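Local coordinates for uncharacterized protein (Treponema denticola ATCC 35404, PDB 6R9N) that senses iron(II) and oxygen for bacterial chemotaxis, using a di-iron centre in a metallo-beta-lactamase-like fold that stabilises an iron-peroxy species, at residues V33-Y38 with A222-A227; L48-G53 with F77-D82; G169-D174 with E186-L191; T179-D184 with I228-Q233. One frame throughout, in Å; residues are numbered along the deposited sequence.

Interaction 1 of 4, residues V33-Y38 with A222-A227. With FE (Fe (III) ion), chain C.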
loop_
_atom_site.group_PDB
_atom_site.type_symbol
_atom_site.label_atom_id
_atom_site.label_comp_id
_atom_site.label_asym_id
_atom_site.label_seq_id
_atom_site.Cartn_x
_atom_site.Cartn_y
_atom_site.Cartn_z
ATOM N N VAL A 33 7.387 6.532 11.765
ATOM C CA VAL A 33 6.220 6.420 12.637
ATOM C C VAL A 33 6.281 5.091 13.379
ATOM O O VAL A 33 6.655 4.074 12.786
ATOM C CB VAL A 33 4.948 6.552 11.777
ATOM C CG1 VAL A 33 3.714 6.778 12.658
ATOM C CG2 VAL A 33 5.122 7.680 10.749
ATOM N N GLN A 34 5.919 5.055 14.674
ATOM C CA GLN A 34 6.061 3.715 15.229
ATOM C C GLN A 34 4.734 2.993 15.004
ATOM O O GLN A 34 3.714 3.586 14.621
ATOM C CB GLN A 34 6.261 3.559 16.759
ATOM C CG GLN A 34 7.644 3.378 17.389
ATOM C CD GLN A 34 7.650 4.023 18.804
ATOM O OE1 GLN A 34 6.580 4.446 19.292
ATOM N NE2 GLN A 34 8.837 4.247 19.366
ATOM N N THR A 35 4.753 1.696 15.291
ATOM C CA THR A 35 3.671 0.796 14.948
ATOM C C THR A 35 3.230 0.056 16.205
ATOM O O THR A 35 4.009 -0.113 17.148
ATOM C CB THR A 35 4.108 -0.194 13.858
ATOM O OG1 THR A 35 5.236 -0.939 14.344
ATOM C CG2 THR A 35 4.506 0.538 12.588
ATOM N N MET A 36 1.958 -0.340 16.233
ATOM C CA MET A 36 1.389 -1.093 17.351
ATOM C C MET A 36 1.099 -2.516 16.899
ATOM O O MET A 36 0.465 -2.712 15.860
ATOM C CB MET A 36 0.107 -0.442 17.872
ATOM C CG MET A 36 0.249 1.054 18.197
ATOM S SD MET A 36 0.775 1.254 19.898
ATOM C CE MET A 36 -0.797 0.966 20.728
ATOM N N GLN A 37 1.555 -3.503 17.674
ATOM C CA GLN A 37 1.331 -4.918 17.396
ATOM C C GLN A 37 0.419 -5.504 18.458
ATOM O O GLN A 37 0.527 -5.157 19.638
ATOM C CB GLN A 37 2.640 -5.715 17.384
ATOM C CG GLN A 37 3.521 -5.475 16.188
ATOM C CD GLN A 37 4.246 -4.159 16.312
ATOM O OE1 GLN A 37 4.218 -3.325 15.398
ATOM N NE2 GLN A 37 4.875 -3.943 17.465
ATOM N N TYR A 38 -0.468 -6.406 18.047
ATOM C CA TYR A 38 -1.428 -6.980 18.976
ATOM C C TYR A 38 -1.407 -8.501 18.919
ATOM O O TYR A 38 -1.017 -9.106 17.917
ATOM C CB TYR A 38 -2.833 -6.452 18.707
ATOM C CG TYR A 38 -2.934 -4.948 18.848
ATOM C CD1 TYR A 38 -3.185 -4.349 20.089
ATOM C CD2 TYR A 38 -2.777 -4.121 17.737
ATOM C CE1 TYR A 38 -3.284 -2.971 20.208
ATOM C CE2 TYR A 38 -2.877 -2.746 17.846
ATOM C CZ TYR A 38 -3.131 -2.177 19.070
ATOM O OH TYR A 38 -3.229 -0.810 19.137
ATOM N N ALA A 222 -8.456 0.027 18.613
ATOM C CA ALA A 222 -7.009 -0.083 18.763
ATOM C C ALA A 222 -6.347 0.018 17.399
ATOM O O ALA A 222 -6.381 -0.950 16.628
ATOM C CB ALA A 222 -6.629 -1.401 19.439
ATOM N N PRO A 223 -5.717 1.138 17.073
ATOM C CA PRO A 223 -5.152 1.325 15.740
ATOM C C PRO A 223 -3.746 0.746 15.616
ATOM O O PRO A 223 -3.102 0.355 16.593
ATOM C CB PRO A 223 -5.137 2.857 15.586
ATOM C CG PRO A 223 -4.915 3.363 16.998
ATOM C CD PRO A 223 -5.541 2.323 17.939
ATOM N N GLN A 224 -3.283 0.698 14.374
ATOM C CA GLN A 224 -1.949 0.219 14.061
ATOM C C GLN A 224 -0.868 1.241 14.412
ATOM O O GLN A 224 0.317 0.893 14.390
ATOM C CB GLN A 224 -1.907 -0.160 12.569
ATOM C CG GLN A 224 -0.800 -1.101 12.161
ATOM C CD GLN A 224 0.037 -0.518 11.048
ATOM O OE1 GLN A 224 -0.493 0.109 10.112
ATOM N NE2 GLN A 224 1.357 -0.717 11.131
ATOM N N HIS A 225 -1.244 2.485 14.731
ATOM C CA HIS A 225 -0.312 3.513 15.199
ATOM C C HIS A 225 -0.971 4.345 16.291
ATOM O O HIS A 225 -2.092 4.828 16.110
ATOM C CB HIS A 225 0.129 4.472 14.076
ATOM C CG HIS A 225 0.487 3.797 12.787
ATOM N ND1 HIS A 225 1.758 3.333 12.519
ATOM C CD2 HIS A 225 -0.250 3.541 11.678
ATOM C CE1 HIS A 225 1.786 2.808 11.309
ATOM N NE2 HIS A 225 0.578 2.910 10.783
ATOM N N GLY A 226 -0.275 4.528 17.412
ATOM C CA GLY A 226 -0.720 5.461 18.428
ATOM C C GLY A 226 -1.655 4.839 19.434
ATOM O O GLY A 226 -2.009 3.660 19.368
ATOM N N ALA A 227 -2.088 5.676 20.374
ATOM C CA ALA A 227 -2.801 5.195 21.545
ATOM C C ALA A 227 -4.208 4.723 21.184
ATOM O O ALA A 227 -4.769 5.067 20.137
ATOM C CB ALA A 227 -2.867 6.278 22.622
HETATM FE FE FE C . 0.119 1.941 8.838
HETATM O O HOH W 1 2.105 -3.262 13.276
#
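His-225 lies between a backbone carbonyl and a metal: its ND1 donates to Gln-34 O at 2.9 Å, and its NE2 binds an iron(III) ion at 2.2 Å. The N-H points almost straight at the oxygen, which lies in the ring plane, although the donor is tilted 32° from the carbonyl plane. Together with the metal bond, this hydrogen bond fixes the rotation of the imidazole, and its second-shell acceptor would probably make NE2 a stronger ligand. Gln-224 reaches the same iron through OE1 at 2.3 Å. Its CG stands anti to the backbone N (chi1 -160°) and the chain then bends, bringing the amide alongside Thr-35, whose CG2 touches NE2. The backbones are joined directly by Met-36 N, which donates to Gln-224 O from above the carbonyl plane.

Packing is tight on the Met-36 and Tyr-38 side. The methionine, bent at chi2 and chi3, curls over Gly-226 and brings CE to 3.3 Å from Gly-226 O. Tyr-38 takes Pro-223 O at the edge of its ring through an OH bond of 2.8 Å, while Ala-222 CB packs obliquely against CZ. The other end is looser: the exposed Gln-34 side chain is poorly ordered and makes no contact with 222-227, Gln-34 taking part through its carbonyl, and Val-33 meets the imidazole only through CG1, its remaining neighbours including Phe-109 of the second subunit. Asp-84 and Asp-167 also bind this iron, and the contact thus forms one wall of the di-iron site of an ODP-type metallo-beta-lactamase fold.

Interaction 2 of 4, residues L48-G53 with F77-D82. With FE (Fe (III) ion), chain D; O (oxygen atom), chain F.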
loop_
_atom_site.group_PDB
_atom_site.type_symbol
_atom_site.label_atom_id
_atom_site.label_comp_id
_atom_site.label_asym_id
_atom_site.label_seq_id
_atom_site.Cartn_x
_atom_site.Cartn_y
_atom_site.Cartn_z
ATOM N N LEU A 48 -1.962 -13.279 15.735
ATOM C CA LEU A 48 -1.051 -12.139 15.681
ATOM C C LEU A 48 -1.580 -11.087 14.717
ATOM O O LEU A 48 -1.843 -11.395 13.552
ATOM C CB LEU A 48 0.335 -12.612 15.246
ATOM C CG LEU A 48 1.535 -11.684 15.402
ATOM C CD1 LEU A 48 1.611 -11.112 16.828
ATOM C CD2 LEU A 48 2.806 -12.463 15.045
ATOM N N LEU A 49 -1.680 -9.836 15.182
ATOM C CA LEU A 49 -2.223 -8.748 14.372
ATOM C C LEU A 49 -1.118 -7.794 13.924
ATOM O O LEU A 49 -0.416 -7.210 14.761
ATOM C CB LEU A 49 -3.291 -7.972 15.141
ATOM C CG LEU A 49 -4.489 -8.723 15.710
ATOM C CD1 LEU A 49 -5.603 -7.769 16.060
ATOM C CD2 LEU A 49 -4.990 -9.755 14.741
ATOM N N ASP A 50 -1.013 -7.596 12.597
ATOM C CA ASP A 50 -0.097 -6.671 11.924
ATOM C C ASP A 50 1.270 -6.658 12.593
ATOM O O ASP A 50 1.683 -5.649 13.181
ATOM C CB ASP A 50 -0.690 -5.264 11.885
ATOM C CG ASP A 50 -1.743 -5.118 10.804
ATOM O OD1 ASP A 50 -2.213 -6.169 10.294
ATOM O OD2 ASP A 50 -2.099 -3.963 10.458
ATOM N N PRO A 51 1.986 -7.777 12.548
ATOM C CA PRO A 51 3.265 -7.877 13.241
ATOM C C PRO A 51 4.411 -7.200 12.515
ATOM O O PRO A 51 5.552 -7.310 12.972
ATOM C CB PRO A 51 3.477 -9.394 13.289
ATOM C CG PRO A 51 2.926 -9.842 11.952
ATOM C CD PRO A 51 1.771 -8.916 11.637
ATOM N N GLY A 52 4.127 -6.490 11.425
ATOM C CA GLY A 52 5.185 -6.086 10.526
ATOM C C GLY A 52 6.206 -5.189 11.182
ATOM O O GLY A 52 5.950 -4.503 12.171
ATOM N N GLY A 53 7.376 -5.178 10.558
ATOM C CA GLY A 53 8.548 -4.560 11.123
ATOM C C GLY A 53 9.597 -5.637 11.297
ATOM O O GLY A 53 9.641 -6.314 12.332
ATOM N N PHE A 77 -2.879 -11.953 11.063
ATOM C CA PHE A 77 -3.812 -11.084 10.366
ATOM C C PHE A 77 -3.061 -9.865 9.858
ATOM O O PHE A 77 -2.344 -9.219 10.626
ATOM C CB PHE A 77 -4.945 -10.671 11.294
ATOM C CG PHE A 77 -5.891 -9.660 10.702
ATOM C CD1 PHE A 77 -7.014 -10.075 9.992
ATOM C CD2 PHE A 77 -5.675 -8.296 10.883
ATOM C CE1 PHE A 77 -7.897 -9.160 9.474
ATOM C CE2 PHE A 77 -6.551 -7.368 10.363
ATOM C CZ PHE A 77 -7.662 -7.794 9.653
ATOM N N PHE A 78 -3.208 -9.570 8.569
ATOM C CA PHE A 78 -2.631 -8.386 7.936
ATOM C C PHE A 78 -3.786 -7.473 7.542
ATOM O O PHE A 78 -4.590 -7.833 6.667
ATOM C CB PHE A 78 -1.831 -8.746 6.677
ATOM C CG PHE A 78 -0.516 -9.415 6.932
ATOM C CD1 PHE A 78 -0.046 -9.627 8.203
ATOM C CD2 PHE A 78 0.268 -9.814 5.873
ATOM C CE1 PHE A 78 1.177 -10.239 8.415
ATOM C CE2 PHE A 78 1.496 -10.426 6.080
ATOM C CZ PHE A 78 1.943 -10.640 7.358
ATOM N N SER A 79 -3.850 -6.281 8.145
ATOM C CA SER A 79 -4.929 -5.362 7.790
ATOM C C SER A 79 -4.858 -4.981 6.309
ATOM O O SER A 79 -5.896 -4.838 5.651
ATOM C CB SER A 79 -4.892 -4.113 8.681
ATOM O OG SER A 79 -3.693 -3.376 8.505
ATOM N N HIS A 80 -3.654 -4.831 5.761
ATOM C CA HIS A 80 -3.492 -4.514 4.329
ATOM C C HIS A 80 -2.035 -4.779 3.937
ATOM O O HIS A 80 -1.310 -5.476 4.655
ATOM C CB HIS A 80 -3.950 -3.074 4.023
ATOM C CG HIS A 80 -3.189 -2.014 4.762
ATOM N ND1 HIS A 80 -3.137 -1.949 6.141
ATOM C CD2 HIS A 80 -2.462 -0.961 4.309
ATOM C CE1 HIS A 80 -2.413 -0.900 6.503
ATOM N NE2 HIS A 80 -1.987 -0.290 5.411
ATOM N N GLN A 81 -1.599 -4.196 2.819
ATOM C CA GLN A 81 -0.373 -4.599 2.131
ATOM C C GLN A 81 0.863 -3.804 2.528
ATOM O O GLN A 81 1.969 -4.168 2.109
ATOM C CB GLN A 81 -0.566 -4.478 0.606
ATOM C CG GLN A 81 -0.301 -3.056 0.027
ATOM C CD GLN A 81 -1.474 -2.100 0.228
ATOM O OE1 GLN A 81 -2.414 -2.394 0.991
ATOM N NE2 GLN A 81 -1.427 -0.938 -0.455
ATOM N N ASP A 82 0.718 -2.748 3.329
ATOM C CA ASP A 82 1.806 -1.801 3.532
ATOM C C ASP A 82 3.014 -2.435 4.227
ATOM O O ASP A 82 2.875 -3.382 5.005
ATOM C CB ASP A 82 1.322 -0.617 4.361
ATOM C CG ASP A 82 0.577 0.373 3.543
ATOM O OD1 ASP A 82 0.395 0.120 2.328
ATOM O OD2 ASP A 82 0.182 1.407 4.104
HETATM FE FE FE D . -1.076 1.912 5.600
HETATM O O O F . 0.074 0.918 7.028
#
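Asp-50 meets the turn at Ser-79 with both carboxylate oxygens, a two-pronged grip at the end of a parallel strand pair. OD1 accepts Ser-79 N at 2.7 Å and OD2 accepts Ser-79 OG at 2.6 Å, each through its syn lone pair. The two bonds meet the carboxylate at its oxygen ends and fix its rotation. Asp-50 itself has a left-handed backbone conformation (phi 39°, psi 65°), by which the chain turns off the strand.

Ser-79 OG lies between the backbone N and the carbonyl carbon (chi1 63°), where it also receives the N-H of His-80 ND1 at 2.8 Å, close to the imidazole plane. In this chain of hydrogen bonds Asp-50 positions Ser-79, the second-shell residue that orients the ligand His-80. His-80 NE2 binds iron at 2.4 Å, and Asp-82 OD2 binds the same ion at 2.0 Å beside the oxygen atom that bridges the two irons.

Behind it, Phe-77 N donates to Leu-48 O and Asp-50 N to Phe-77 O. Leu-49 CD2 rests 3.6 Å from Phe-77 CB, and Pro-51 CD meets CE1 of the Phe-78 ring at 3.5 Å, the two side chains crossing at about a right angle. Phe-164 packs on Leu-49, Asp-50, Phe-77 and Ser-79. His-80 and Asp-82 open an H-x-D-x-D sequence, completed by Asp-84, a variant of the H-x-H-x-D-H metal-binding motif of the metallo-beta-lactamase superfamily.

Interaction 3 of 4, residues G169-D174 with E186-L191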
loop_
_atom_site.group_PDB
_atom_site.type_symbol
_atom_site.label_atom_id
_atom_site.label_comp_id
_atom_site.label_asym_id
_atom_site.label_seq_id
_atom_site.Cartn_x
_atom_site.Cartn_y
_atom_site.Cartn_z
ATOM N N GLY A 169 -7.870 5.585 12.831
ATOM C CA GLY A 169 -7.559 6.044 14.165
ATOM C C GLY A 169 -6.085 6.270 14.418
ATOM O O GLY A 169 -5.727 6.739 15.501
ATOM N N ALA A 170 -5.225 5.984 13.436
ATOM C CA ALA A 170 -3.788 6.058 13.654
ATOM C C ALA A 170 -3.365 7.468 14.030
ATOM O O ALA A 170 -3.837 8.453 13.457
ATOM C CB ALA A 170 -3.034 5.619 12.400
ATOM N N ALA A 171 -2.446 7.556 14.983
ATOM C CA ALA A 171 -1.720 8.782 15.270
ATOM C C ALA A 171 -0.311 8.609 14.719
ATOM O O ALA A 171 0.322 7.570 14.939
ATOM C CB ALA A 171 -1.701 9.070 16.778
ATOM N N VAL A 172 0.184 9.619 14.014
ATOM C CA VAL A 172 1.456 9.503 13.314
ATOM C C VAL A 172 2.573 10.318 13.967
ATOM O O VAL A 172 3.759 10.005 13.756
ATOM C CB VAL A 172 1.270 9.894 11.831
ATOM C CG1 VAL A 172 2.562 10.363 11.171
ATOM C CG2 VAL A 172 0.658 8.724 11.069
ATOM N N PHE A 173 2.241 11.300 14.795
ATOM C CA PHE A 173 3.205 12.128 15.502
ATOM C C PHE A 173 3.308 11.674 16.955
ATOM O O PHE A 173 2.306 11.287 17.562
ATOM C CB PHE A 173 2.804 13.599 15.412
ATOM C CG PHE A 173 2.633 14.085 13.994
ATOM C CD1 PHE A 173 3.704 14.078 13.114
ATOM C CD2 PHE A 173 1.400 14.529 13.536
ATOM C CE1 PHE A 173 3.560 14.515 11.799
ATOM C CE2 PHE A 173 1.242 14.971 12.231
ATOM C CZ PHE A 173 2.331 14.962 11.356
ATOM N N ASP A 174 4.520 11.693 17.501
ATOM C CA ASP A 174 4.755 11.196 18.857
ATOM C C ASP A 174 4.126 12.116 19.901
ATOM O O ASP A 174 4.261 13.338 19.828
ATOM C CB ASP A 174 6.257 11.076 19.139
ATOM C CG ASP A 174 6.871 9.828 18.530
ATOM O OD1 ASP A 174 7.708 9.965 17.608
ATOM O OD2 ASP A 174 6.523 8.712 18.976
ATOM N N GLU A 186 -9.187 16.273 22.349
ATOM C CA GLU A 186 -8.677 17.512 21.777
ATOM C C GLU A 186 -7.159 17.541 21.766
ATOM O O GLU A 186 -6.568 18.071 20.826
ATOM C CB GLU A 186 -9.203 18.728 22.548
ATOM C CG GLU A 186 -10.675 18.985 22.405
ATOM C CD GLU A 186 -11.041 19.373 20.998
ATOM O OE1 GLU A 186 -10.215 20.035 20.325
ATOM O OE2 GLU A 186 -12.152 19.005 20.557
ATOM N N LYS A 187 -6.503 16.975 22.783
ATOM C CA LYS A 187 -5.044 16.924 22.741
ATOM C C LYS A 187 -4.554 15.889 21.736
ATOM O O LYS A 187 -3.451 16.020 21.189
ATOM C CB LYS A 187 -4.478 16.606 24.125
ATOM C CG LYS A 187 -4.149 17.814 24.981
ATOM C CD LYS A 187 -3.035 17.503 25.983
ATOM C CE LYS A 187 -3.016 18.513 27.126
ATOM N NZ LYS A 187 -2.995 17.847 28.465
ATOM N N HIS A 188 -5.348 14.841 21.501
ATOM C CA HIS A 188 -4.969 13.807 20.546
ATOM C C HIS A 188 -5.189 14.236 19.104
ATOM O O HIS A 188 -4.451 13.799 18.217
ATOM C CB HIS A 188 -5.768 12.540 20.820
ATOM C CG HIS A 188 -5.178 11.313 20.207
ATOM N ND1 HIS A 188 -3.970 10.787 20.615
ATOM C CD2 HIS A 188 -5.634 10.498 19.227
ATOM C CE1 HIS A 188 -3.711 9.697 19.916
ATOM N NE2 HIS A 188 -4.705 9.500 19.069
ATOM N N LEU A 189 -6.181 15.087 18.857
ATOM C CA LEU A 189 -6.565 15.438 17.490
ATOM C C LEU A 189 -5.400 15.881 16.616
ATOM O O LEU A 189 -5.338 15.434 15.457
ATOM C CB LEU A 189 -7.652 16.521 17.517
ATOM C CG LEU A 189 -8.737 16.505 16.435
ATOM C CD1 LEU A 189 -9.120 15.100 16.032
ATOM C CD2 LEU A 189 -9.969 17.243 16.945
ATOM N N PRO A 190 -4.474 16.737 17.067
ATOM C CA PRO A 190 -3.361 17.127 16.182
ATOM C C PRO A 190 -2.491 15.962 15.747
ATOM O O PRO A 190 -1.737 16.106 14.784
ATOM C CB PRO A 190 -2.554 18.125 17.031
ATOM C CG PRO A 190 -3.476 18.553 18.123
ATOM C CD PRO A 190 -4.347 17.362 18.393
ATOM N N LEU A 191 -2.531 14.831 16.455
ATOM C CA LEU A 191 -1.732 13.671 16.073
ATOM C C LEU A 191 -2.384 12.834 14.972
ATOM O O LEU A 191 -1.694 12.060 14.298
ATOM C CB LEU A 191 -1.458 12.813 17.313
ATOM C CG LEU A 191 -0.938 13.562 18.541
ATOM C CD1 LEU A 191 -0.568 12.578 19.635
ATOM C CD2 LEU A 191 0.249 14.452 18.192
HETATM O O HOH W 2 -4.246 6.886 18.254
#
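The loop that follows the iron ligand Asp-167 is tied here to helix 185-199, chiefly through Leu-191 and the two residues Ala-171 and Val-172. Val-172 N donates to Leu-191 O at 3.1 Å, the donor tilted 24° from the carbonyl plane, and the same oxygen receives a contact from Ala-171 CA at 3.4 Å. One carbonyl oxygen thus takes a hydrogen bond from Val-172 and a weaker CA-H...O contact from Ala-171.

Ala-171 CB sits in the angle between two helix side chains, 3.8 Å from Leu-191 CB and equally far from CE1 of the His-188 ring, which it approaches obliquely. His-188 reaches it because its CG is anti to the backbone N (chi1 -162°), swinging the imidazole toward the loop. Water 2 lies in the plane of this ring, 2.8 Å from NE2, and donates to Gly-169 O, bridging helix and loop.

In this metallo-beta-lactamase-like fold the loop lies beside the metal centre: the side chain of Ala-170 is about 6 Å from an iron, and that of Val-172 about 6 Å from the bound peroxide. Both also pack on Phe-195 of the helix, which belongs to the peroxide pocket.

Toward the surface, Leu-191 sets its methyl groups against Phe-173, with CD1 3.8 Å from Phe-173 O and CD2 3.9 Å from Phe-173 CB. The exposed phenyl ring meets Pro-190 O at its edge through CD2, while Val-172 CG1 leans over one face near the rim.

Interaction 4 of 4, residues T179-D184 with I228-Q233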
loop_
_atom_site.group_PDB
_atom_site.type_symbol
_atom_site.label_atom_id
_atom_site.label_comp_id
_atom_site.label_asym_id
_atom_site.label_seq_id
_atom_site.Cartn_x
_atom_site.Cartn_y
_atom_site.Cartn_z
ATOM N N THR A 179 1.254 7.168 26.462
ATOM C CA THR A 179 0.294 6.431 27.276
ATOM C C THR A 179 -0.436 5.347 26.482
ATOM O O THR A 179 -0.398 5.339 25.252
ATOM C CB THR A 179 -0.764 7.369 27.880
ATOM O OG1 THR A 179 -1.798 6.583 28.477
ATOM C CG2 THR A 179 -1.372 8.251 26.805
ATOM N N THR A 180 -1.146 4.455 27.175
ATOM C CA THR A 180 -1.814 3.378 26.456
ATOM C C THR A 180 -3.117 3.869 25.826
ATOM O O THR A 180 -3.375 3.623 24.642
ATOM C CB THR A 180 -2.080 2.189 27.384
ATOM O OG1 THR A 180 -0.843 1.710 27.928
ATOM C CG2 THR A 180 -2.749 1.047 26.615
ATOM N N PHE A 181 -3.936 4.582 26.593
ATOM C CA PHE A 181 -5.219 5.083 26.119
ATOM C C PHE A 181 -5.227 6.592 25.887
ATOM O O PHE A 181 -4.554 7.349 26.583
ATOM C CB PHE A 181 -6.318 4.703 27.109
ATOM C CG PHE A 181 -6.413 3.225 27.345
ATOM C CD1 PHE A 181 -6.902 2.381 26.347
ATOM C CD2 PHE A 181 -5.985 2.669 28.549
ATOM C CE1 PHE A 181 -6.988 1.011 26.553
ATOM C CE2 PHE A 181 -6.077 1.307 28.771
ATOM C CZ PHE A 181 -6.570 0.469 27.770
ATOM N N VAL A 182 -5.977 7.011 24.872
ATOM C CA VAL A 182 -6.326 8.414 24.674
ATOM C C VAL A 182 -7.197 8.885 25.838
ATOM O O VAL A 182 -8.167 8.215 26.213
ATOM C CB VAL A 182 -7.060 8.573 23.333
ATOM C CG1 VAL A 182 -7.447 10.010 23.069
ATOM C CG2 VAL A 182 -6.220 8.050 22.194
ATOM N N GLU A 183 -6.841 10.022 26.455
ATOM C CA GLU A 183 -7.806 10.536 27.434
ATOM C C GLU A 183 -8.249 11.972 27.199
ATOM O O GLU A 183 -9.198 12.422 27.835
ATOM C CB GLU A 183 -7.363 10.320 28.875
ATOM C CG GLU A 183 -7.532 8.806 29.289
ATOM C CD GLU A 183 -9.003 8.378 29.296
ATOM O OE1 GLU A 183 -9.308 7.222 28.937
ATOM O OE2 GLU A 183 -9.884 9.220 29.592
ATOM N N ASP A 184 -7.654 12.683 26.256
ATOM C CA ASP A 184 -8.187 13.991 25.879
ATOM C C ASP A 184 -8.205 14.034 24.359
ATOM O O ASP A 184 -7.151 14.154 23.726
ATOM C CB ASP A 184 -7.384 15.159 26.462
ATOM C CG ASP A 184 -7.936 16.508 26.031
ATOM O OD1 ASP A 184 -9.196 16.671 25.995
ATOM O OD2 ASP A 184 -7.124 17.400 25.680
ATOM N N ILE A 228 -4.778 3.944 22.098
ATOM C CA ILE A 228 -6.034 3.216 21.923
ATOM C C ILE A 228 -7.194 4.068 22.421
ATOM O O ILE A 228 -7.085 4.741 23.451
ATOM C CB ILE A 228 -5.965 1.868 22.681
ATOM C CG1 ILE A 228 -4.939 0.941 22.026
ATOM C CG2 ILE A 228 -7.356 1.199 22.772
ATOM C CD1 ILE A 228 -4.225 0.014 22.985
ATOM N N TYR A 229 -8.317 4.031 21.700
ATOM C CA TYR A 229 -9.540 4.712 22.119
ATOM C C TYR A 229 -10.398 3.762 22.943
ATOM O O TYR A 229 -10.667 2.636 22.513
ATOM C CB TYR A 229 -10.334 5.198 20.895
ATOM C CG TYR A 229 -9.509 6.004 19.910
ATOM C CD1 TYR A 229 -8.712 5.378 18.952
ATOM C CD2 TYR A 229 -9.528 7.387 19.934
ATOM C CE1 TYR A 229 -7.954 6.115 18.054
ATOM C CE2 TYR A 229 -8.777 8.132 19.042
ATOM C CZ TYR A 229 -7.985 7.488 18.108
ATOM O OH TYR A 229 -7.215 8.226 17.234
ATOM N N LYS A 230 -10.801 4.193 24.137
ATOM C CA LYS A 230 -11.714 3.393 24.941
ATOM C C LYS A 230 -12.796 4.292 25.525
ATOM O O LYS A 230 -12.637 5.513 25.611
ATOM C CB LYS A 230 -10.989 2.579 26.025
ATOM C CG LYS A 230 -10.522 3.351 27.235
ATOM C CD LYS A 230 -10.077 2.375 28.338
ATOM C CE LYS A 230 -9.190 3.049 29.392
ATOM N NZ LYS A 230 -9.853 4.146 30.147
ATOM N N ASP A 231 -13.935 3.671 25.836
ATOM C CA ASP A 231 -15.084 4.298 26.517
ATOM C C ASP A 231 -15.565 5.493 25.698
ATOM O O ASP A 231 -15.766 5.355 24.483
ATOM C CB ASP A 231 -14.674 4.624 27.949
ATOM C CG ASP A 231 -14.304 3.394 28.742
ATOM O OD1 ASP A 231 -14.816 2.299 28.425
ATOM O OD2 ASP A 231 -13.484 3.528 29.675
ATOM N N GLU A 232 -15.730 6.671 26.300
ATOM C CA GLU A 232 -16.239 7.836 25.592
ATOM C C GLU A 232 -15.352 8.238 24.421
ATOM O O GLU A 232 -15.810 8.952 23.527
ATOM C CB GLU A 232 -16.380 9.003 26.567
ATOM C CG GLU A 232 -15.050 9.608 26.991
ATOM C CD GLU A 232 -14.348 8.812 28.103
ATOM O OE1 GLU A 232 -15.055 8.170 28.921
ATOM O OE2 GLU A 232 -13.090 8.832 28.157
ATOM N N GLN A 233 -14.087 7.831 24.413
ATOM C CA GLN A 233 -13.231 8.226 23.303
ATOM C C GLN A 233 -13.552 7.462 22.021
ATOM O O GLN A 233 -13.268 7.978 20.934
ATOM C CB GLN A 233 -11.750 8.062 23.688
ATOM C CG GLN A 233 -11.261 8.969 24.832
ATOM C CD GLN A 233 -11.486 10.461 24.586
ATOM O OE1 GLN A 233 -11.886 10.878 23.509
ATOM N NE2 GLN A 233 -11.231 11.269 25.601
HETATM O O HOH W 3 -9.266 6.085 25.368
HETATM O O HOH W 4 -11.786 14.353 25.805
#
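Lys-230 lays its aliphatic chain across the Phe-181 ring, the two side chains crossing at about a right angle where segment 179-184 joins the edge of the six-stranded sheet by a single beta bridge, Phe-181 to Ile-228. CE sits over one face in a CH-pi contact, 3.5 Å from the ring centroid, and NZ lies farther off-centre in a cation-pi contact. Thr-180 CG2 covers the centre of the opposite face. Ile-228 O stands at the ring edge and Ile-228 CG2 packs obliquely on CD1.

The bridge rests on two bonds: Ile-228 N donates almost straight to Thr-180 O at 2.9 Å, and Val-182 N to Ile-228 O. Val-182 CG2 then lies over one face of the Tyr-229 ring, offset toward its rim; the tyrosine hydroxyl bonds Gly-169 O. Water 3 accepts from Lys-230 N and lies close to Ile-228 O.

Bent at chi4 (62°), Lys-230 turns NZ back toward Glu-183, forming a salt bridge with a weak 3.4 Å bond to OE1; Asp-231 OD2 is a longer partner at 3.7 Å. Glu-183 and Glu-232 bring their carboxylates close, their planes 71° apart, a proximity that the lysine charge probably eases. Gln-233, at the start of helix 232-242, bends at chi2 to lay CG 3.5 Å from Val-182 O; its OE1 is hydrogen-bonded to Asn-236 ND2, and its NE2 donates to water 4 at 3.1 Å.

How the interactions relate
Interaction 1 lies at the centre of the group and touches the other three, with centres 11 to 13 Å away. Tyr-38 O probably bonds to Leu-49 N of interaction 2 across neighbouring strands of the seven-stranded sheet, while His-225 O probably bonds to Ala-171 N of interaction 3. Interactions 1 and 2 supply ligands to different irons of one di-iron centre. Along the chain, interactions 2 and 3 follow one another within the span of interaction 1; interaction 4 crosses 1 and 3. Interaction 3 includes part of helix 185-199, and interaction 4 holds the loop leading into it; interaction 2 touches neither. The di-iron site thus takes ligands from loops after strands of both sheets.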